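Local atomic coordinates of endoglycosidase (Bacteroides thetaiotaomicron, PDB entry 6Q64), a protein that probably hydrolyses glycosidic bonds of complex N-glycans, as an endoglycosidase of glycoside hydrolase family 18. Residues V215-L220 / T242-L247; K128-W133 / M230-G235. The protein carries 1 engineered substitution. All coordinates share one frame; numbering follows the deposited sequence.

How the contacts relate
Of the four segments the first along the chain is 128-133, the third strand of the parallel eight-stranded barrel; the chain then passes through strand 184-189 and helix 211-224 before reaching strand 230-235. There contact 2 closes a loop of 96 residues across the barrel interior. Contact 1 begins within that loop, at 215-220, and ends beyond it at 242-247, closing a shorter loop of 21 residues that contains strand 230-235. The two loops therefore cross. Strand 230-235 serves both: Leu231 points outward, where its CD2 lies 3.9 Å from Ile217 CG2 of the helix, while Met230 and Val232 face inward. Together the contacts tie the outer helical layer to the barrel interior.

Contact 1: V215-L220 / T242-L247; sequences VFIETL and TETSKL
Ile217 reaches from helix 211-224 with its CG2 methyl, which touches Leu247 CB and Thr244 CG2, each at 4.1 Å. The isoleucine and threonine chains lie nearly at right angles, and Ile217 CD1 also reaches Thr244 CG2 at 4.1 Å, so both carbons meet that methyl from the helix side. Thr244 chi1 (-50°) keeps OG1 beside the backbone N and sets CG2 anti to it, turned to the helix. At the next residue, the CD1 branch of Leu247 lies against the aliphatic stem of Glu218, 4.1 Å from its CG. The second shell is polar round Thr244 and Glu218 and apolar round Ile217, which rests on Leu231 and Leu240. Gln214 OE1, Ser241 OG and Ile205 O surround Thr244 OG1, whose single proton cannot fully serve both carbonyl oxygens; Gln214 NE2 bonds Glu218 OE2, so one amide serves both segments. The turn holding Leu247 is kept by its own N bonding Thr244 O at 2.8 Å, and Arg225 grips Lys246 O. Helix 211-224 and the turn after strand 230-235 thus meet through aliphatic carbons alone, and their relative placement probably owes as much to the Gln214 bridge as to the modest apolar surface.

Contact 2: K128-W133 / M230-G235; sequences KALLCW and MLVMDG
Leu130 points its fork into the barrel, one prong to each of two residues on strand 230-235: CD1 lies 4.0 Å from Val232 CG1, and CD2 lies 4.1 Å from Met230 CB. Its chain meets both partners at about a right angle; chi1 (-61°) places CG beside the backbone N, and chi2 (-169°) sets the two methyls. This is the close-packed part, backed by Phe100 and Ser102 against Leu130 and by Asp186 and Ile252 against Val232. The strands are not sheet neighbours, since 184-189 runs between them; their axes stay 8.7 Å apart and are turned by 48°, so side chains alone span the gap. The solvent side lies at Lys128 and Met230, a selenomethionine, both partly exposed and both touching Phe100; one approach joins them, Lys128 CD to Met230 SE at 3.9 Å. At the other end Cys132 SG and Asp234 OD2 come no nearer than 4.6 Å; Asp234 is bonded instead by Gln254 and lies close to Asp186 and Asp188, aspartates of the family 18 DxxDxDxE motif on strand 184-189. Leu130, Met230 and Val232 thus form an apolar layer on the N-terminal side of the acidic cluster, consistent with a TIM barrel whose polar chemistry gathers at the C-terminal strand ends.

Contact 1: V215-L220 / T242-L247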
loop_
_atom_site.group_PDB
_atom_site.type_symbol
_atom_site.label_atom_id
_atom_site.label_comp_id
_atom_site.label_asym_id
_atom_site.label_seq_id
_atom_site.Cartn_x
_atom_site.Cartn_y
_atom_site.Cartn_z
ATOM N N VAL A 215 16.467 -10.040 8.823
ATOM C CA VAL A 215 17.598 -9.454 8.035
ATOM C C VAL A 215 17.092 -9.205 6.600
ATOM O O VAL A 215 17.682 -8.362 5.870
ATOM C CB VAL A 215 18.907 -10.272 8.144
ATOM C CG1 VAL A 215 18.761 -11.680 7.603
ATOM C CG2 VAL A 215 20.091 -9.552 7.500
ATOM N N PHE A 216 15.962 -9.825 6.255
ATOM C CA PHE A 216 15.210 -9.527 5.016
ATOM C C PHE A 216 14.819 -8.048 5.037
ATOM O O PHE A 216 15.350 -7.217 4.262
ATOM C CB PHE A 216 14.003 -10.457 4.903
ATOM C CG PHE A 216 13.221 -10.235 3.639
ATOM C CD1 PHE A 216 13.834 -10.391 2.404
ATOM C CD2 PHE A 216 11.892 -9.827 3.679
ATOM C CE1 PHE A 216 13.126 -10.174 1.232
ATOM C CE2 PHE A 216 11.187 -9.603 2.505
ATOM C CZ PHE A 216 11.808 -9.783 1.285
ATOM N N ILE A 217 13.934 -7.730 5.971
ATOM C CA ILE A 217 13.416 -6.359 6.238
ATOM C C ILE A 217 14.580 -5.421 6.539
ATOM O O ILE A 217 14.516 -4.277 6.126
ATOM C CB ILE A 217 12.441 -6.415 7.419
ATOM C CG1 ILE A 217 11.183 -7.204 7.063
ATOM C CG2 ILE A 217 12.119 -5.026 7.922
ATOM C CD1 ILE A 217 10.352 -7.533 8.261
ATOM N N GLU A 218 15.583 -5.887 7.275
ATOM C CA GLU A 218 16.760 -5.059 7.634
ATOM C C GLU A 218 17.445 -4.589 6.343
ATOM O O GLU A 218 17.815 -3.396 6.290
ATOM C CB GLU A 218 17.709 -5.846 8.540
ATOM C CG GLU A 218 17.796 -5.342 9.964
ATOM C CD GLU A 218 18.730 -6.172 10.834
ATOM O OE1 GLU A 218 19.838 -6.530 10.353
ATOM O OE2 GLU A 218 18.341 -6.498 11.976
ATOM N N THR A 219 17.579 -5.485 5.348
ATOM C CA THR A 219 18.317 -5.238 4.075
ATOM C C THR A 219 17.520 -4.311 3.154
ATOM O O THR A 219 18.138 -3.440 2.536
ATOM C CB THR A 219 18.614 -6.507 3.272
ATOM O OG1 THR A 219 19.207 -7.509 4.103
ATOM C CG2 THR A 219 19.537 -6.211 2.108
ATOM N N LEU A 220 16.205 -4.493 3.061
ATOM C CA LEU A 220 15.316 -3.539 2.349
ATOM C C LEU A 220 15.402 -2.153 3.003
ATOM O O LEU A 220 15.699 -1.217 2.268
ATOM C CB LEU A 220 13.891 -4.080 2.335
ATOM C CG LEU A 220 13.715 -5.393 1.581
ATOM C CD1 LEU A 220 12.341 -6.001 1.820
ATOM C CD2 LEU A 220 13.943 -5.176 0.097
ATOM N N THR A 242 8.422 -4.791 18.038
ATOM C CA THR A 242 8.399 -3.337 18.310
ATOM C C THR A 242 9.529 -2.699 17.489
ATOM O O THR A 242 9.272 -1.739 16.746
ATOM C CB THR A 242 8.491 -3.063 19.823
ATOM O OG1 THR A 242 7.510 -3.760 20.590
ATOM C CG2 THR A 242 8.261 -1.619 20.186
ATOM N N GLU A 243 10.745 -3.214 17.619
ATOM C CA GLU A 243 11.945 -2.563 17.040
ATOM C C GLU A 243 11.873 -2.661 15.526
ATOM O O GLU A 243 12.203 -1.670 14.863
ATOM C CB GLU A 243 13.247 -3.202 17.528
ATOM C CG GLU A 243 13.708 -2.669 18.864
ATOM C CD GLU A 243 13.639 -1.157 18.962
ATOM O OE1 GLU A 243 14.332 -0.499 18.124
ATOM O OE2 GLU A 243 12.863 -0.650 19.844
ATOM N N THR A 244 11.523 -3.840 15.022
ATOM C CA THR A 244 11.496 -4.140 13.569
ATOM C C THR A 244 10.380 -3.278 12.941
ATOM O O THR A 244 10.579 -2.708 11.857
ATOM C CB THR A 244 11.384 -5.656 13.336
ATOM O OG1 THR A 244 12.342 -6.397 14.096
ATOM C CG2 THR A 244 11.600 -6.020 11.892
ATOM N N SER A 245 9.271 -3.095 13.646
ATOM C CA SER A 245 8.166 -2.215 13.216
ATOM C C SER A 245 8.693 -0.806 12.869
ATOM O O SER A 245 8.098 -0.140 12.018
ATOM C CB SER A 245 7.053 -2.193 14.245
ATOM O OG SER A 245 7.199 -1.101 15.138
ATOM N N LYS A 246 9.755 -0.322 13.501
ATOM C CA LYS A 246 10.268 1.036 13.187
ATOM C C LYS A 246 10.838 1.059 11.767
ATOM O O LYS A 246 11.007 2.139 11.227
ATOM C CB LYS A 246 11.309 1.484 14.212
ATOM C CG LYS A 246 10.731 1.697 15.603
ATOM C CD LYS A 246 11.746 2.089 16.659
ATOM C CE LYS A 246 11.100 2.445 17.983
ATOM N NZ LYS A 246 11.879 1.892 19.106
ATOM N N LEU A 247 11.105 -0.095 11.171
ATOM C CA LEU A 247 11.745 -0.169 9.835
ATOM C C LEU A 247 10.683 -0.247 8.724
ATOM O O LEU A 247 11.080 -0.221 7.517
ATOM C CB LEU A 247 12.646 -1.403 9.803
ATOM C CG LEU A 247 13.925 -1.341 10.623
ATOM C CD1 LEU A 247 14.763 -2.562 10.289
ATOM C CD2 LEU A 247 14.715 -0.059 10.378
#

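Contact 2: K128-W133 / M230-G235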
loop_
_atom_site.group_PDB
_atom_site.type_symbol
_atom_site.label_atom_id
_atom_site.label_comp_id
_atom_site.label_asym_id
_atom_site.label_seq_id
_atom_site.Cartn_x
_atom_site.Cartn_y
_atom_site.Cartn_z
ATOM N N LYS A 128 3.195 7.904 -4.944
ATOM C CA LYS A 128 4.216 6.826 -4.816
ATOM C C LYS A 128 3.622 5.467 -5.195
ATOM O O LYS A 128 2.488 5.101 -4.728
ATOM C CB LYS A 128 4.755 6.771 -3.388
ATOM C CG LYS A 128 5.637 7.937 -2.974
ATOM C CD LYS A 128 6.073 7.815 -1.535
ATOM C CE LYS A 128 6.613 9.104 -0.961
ATOM N NZ LYS A 128 7.812 9.532 -1.705
ATOM N N ALA A 129 4.387 4.696 -5.960
ATOM C CA ALA A 129 3.955 3.368 -6.431
ATOM C C ALA A 129 4.905 2.300 -5.902
ATOM O O ALA A 129 6.152 2.462 -6.034
ATOM C CB ALA A 129 3.878 3.361 -7.933
ATOM N N LEU A 130 4.323 1.245 -5.330
ATOM C CA LEU A 130 5.076 0.146 -4.681
ATOM C C LEU A 130 4.971 -1.115 -5.517
ATOM O O LEU A 130 3.854 -1.470 -5.894
ATOM C CB LEU A 130 4.452 -0.135 -3.314
ATOM C CG LEU A 130 4.477 1.019 -2.329
ATOM C CD1 LEU A 130 4.092 0.505 -0.962
ATOM C CD2 LEU A 130 5.849 1.688 -2.297
ATOM N N LEU A 131 6.074 -1.830 -5.651
ATOM C CA LEU A 131 6.004 -3.263 -6.004
ATOM C C LEU A 131 5.357 -4.001 -4.841
ATOM O O LEU A 131 5.400 -3.489 -3.748
ATOM C CB LEU A 131 7.401 -3.793 -6.315
ATOM C CG LEU A 131 7.805 -3.616 -7.771
ATOM C CD1 LEU A 131 8.915 -4.586 -8.141
ATOM C CD2 LEU A 131 6.606 -3.798 -8.699
ATOM N N CYS A 132 4.789 -5.165 -5.113
ATOM C CA CYS A 132 3.921 -5.910 -4.192
ATOM C C CYS A 132 3.744 -7.335 -4.681
ATOM O O CYS A 132 3.589 -7.509 -5.874
ATOM C CB CYS A 132 2.530 -5.321 -4.151
ATOM S SG CYS A 132 1.469 -6.281 -3.053
ATOM N N TRP A 133 3.734 -8.291 -3.763
ATOM C CA TRP A 133 3.566 -9.743 -4.019
ATOM C C TRP A 133 3.832 -10.491 -2.718
ATOM O O TRP A 133 4.534 -9.938 -1.869
ATOM C CB TRP A 133 4.466 -10.246 -5.148
ATOM C CG TRP A 133 5.940 -10.322 -4.882
ATOM C CD1 TRP A 133 6.568 -11.182 -4.034
ATOM C CD2 TRP A 133 6.994 -9.614 -5.570
ATOM N NE1 TRP A 133 7.927 -11.033 -4.113
ATOM C CE2 TRP A 133 8.220 -10.069 -5.042
ATOM C CE3 TRP A 133 7.032 -8.608 -6.547
ATOM C CZ2 TRP A 133 9.455 -9.566 -5.463
ATOM C CZ3 TRP A 133 8.252 -8.116 -6.970
ATOM C CH2 TRP A 133 9.450 -8.593 -6.438
HETATM N N MSE A 230 9.865 3.671 0.451
HETATM C CA MSE A 230 8.967 3.185 1.467
HETATM C C MSE A 230 9.083 1.673 1.576
HETATM O O MSE A 230 9.191 0.974 0.569
HETATM C CB MSE A 230 7.526 3.479 1.049
HETATM C CG MSE A 230 6.954 4.805 1.535
HETATM SE SE MSE A 230 5.123 4.877 0.798
HETATM C CE MSE A 230 4.007 4.008 2.121
ATOM N N LEU A 231 8.993 1.171 2.812
ATOM C CA LEU A 231 8.760 -0.248 3.012
ATOM C C LEU A 231 7.482 -0.397 3.814
ATOM O O LEU A 231 7.258 0.424 4.687
ATOM C CB LEU A 231 9.940 -0.909 3.735
ATOM C CG LEU A 231 9.732 -2.391 4.061
ATOM C CD1 LEU A 231 9.442 -3.203 2.811
ATOM C CD2 LEU A 231 10.939 -2.966 4.784
ATOM N N VAL A 232 6.730 -1.452 3.547
ATOM C CA VAL A 232 5.307 -1.562 3.954
ATOM C C VAL A 232 4.951 -3.048 3.999
ATOM O O VAL A 232 5.501 -3.854 3.239
ATOM C CB VAL A 232 4.471 -0.744 2.944
ATOM C CG1 VAL A 232 3.270 -1.496 2.369
ATOM C CG2 VAL A 232 4.076 0.603 3.522
HETATM N N MSE A 233 4.017 -3.410 4.875
HETATM C CA MSE A 233 3.738 -4.819 5.097
HETATM C C MSE A 233 2.230 -4.988 5.271
HETATM O O MSE A 233 1.580 -4.205 5.968
HETATM C CB MSE A 233 4.560 -5.306 6.303
HETATM C CG MSE A 233 3.988 -6.513 7.068
HETATM SE SE MSE A 233 5.338 -7.773 7.833
HETATM C CE MSE A 233 3.961 -8.798 8.697
ATOM N N ASP A 234 1.653 -5.991 4.615
ATOM C CA ASP A 234 0.210 -6.111 4.675
ATOM C C ASP A 234 -0.159 -7.545 5.017
ATOM O O ASP A 234 0.641 -8.474 4.758
ATOM C CB ASP A 234 -0.451 -5.662 3.364
ATOM C CG ASP A 234 -0.412 -6.712 2.271
ATOM O OD1 ASP A 234 -1.316 -7.610 2.272
ATOM O OD2 ASP A 234 0.544 -6.656 1.454
ATOM N N GLY A 235 -1.355 -7.725 5.550
ATOM C CA GLY A 235 -1.832 -9.063 5.948
ATOM C C GLY A 235 -1.659 -9.244 7.435
ATOM O O GLY A 235 -2.610 -8.981 8.169
#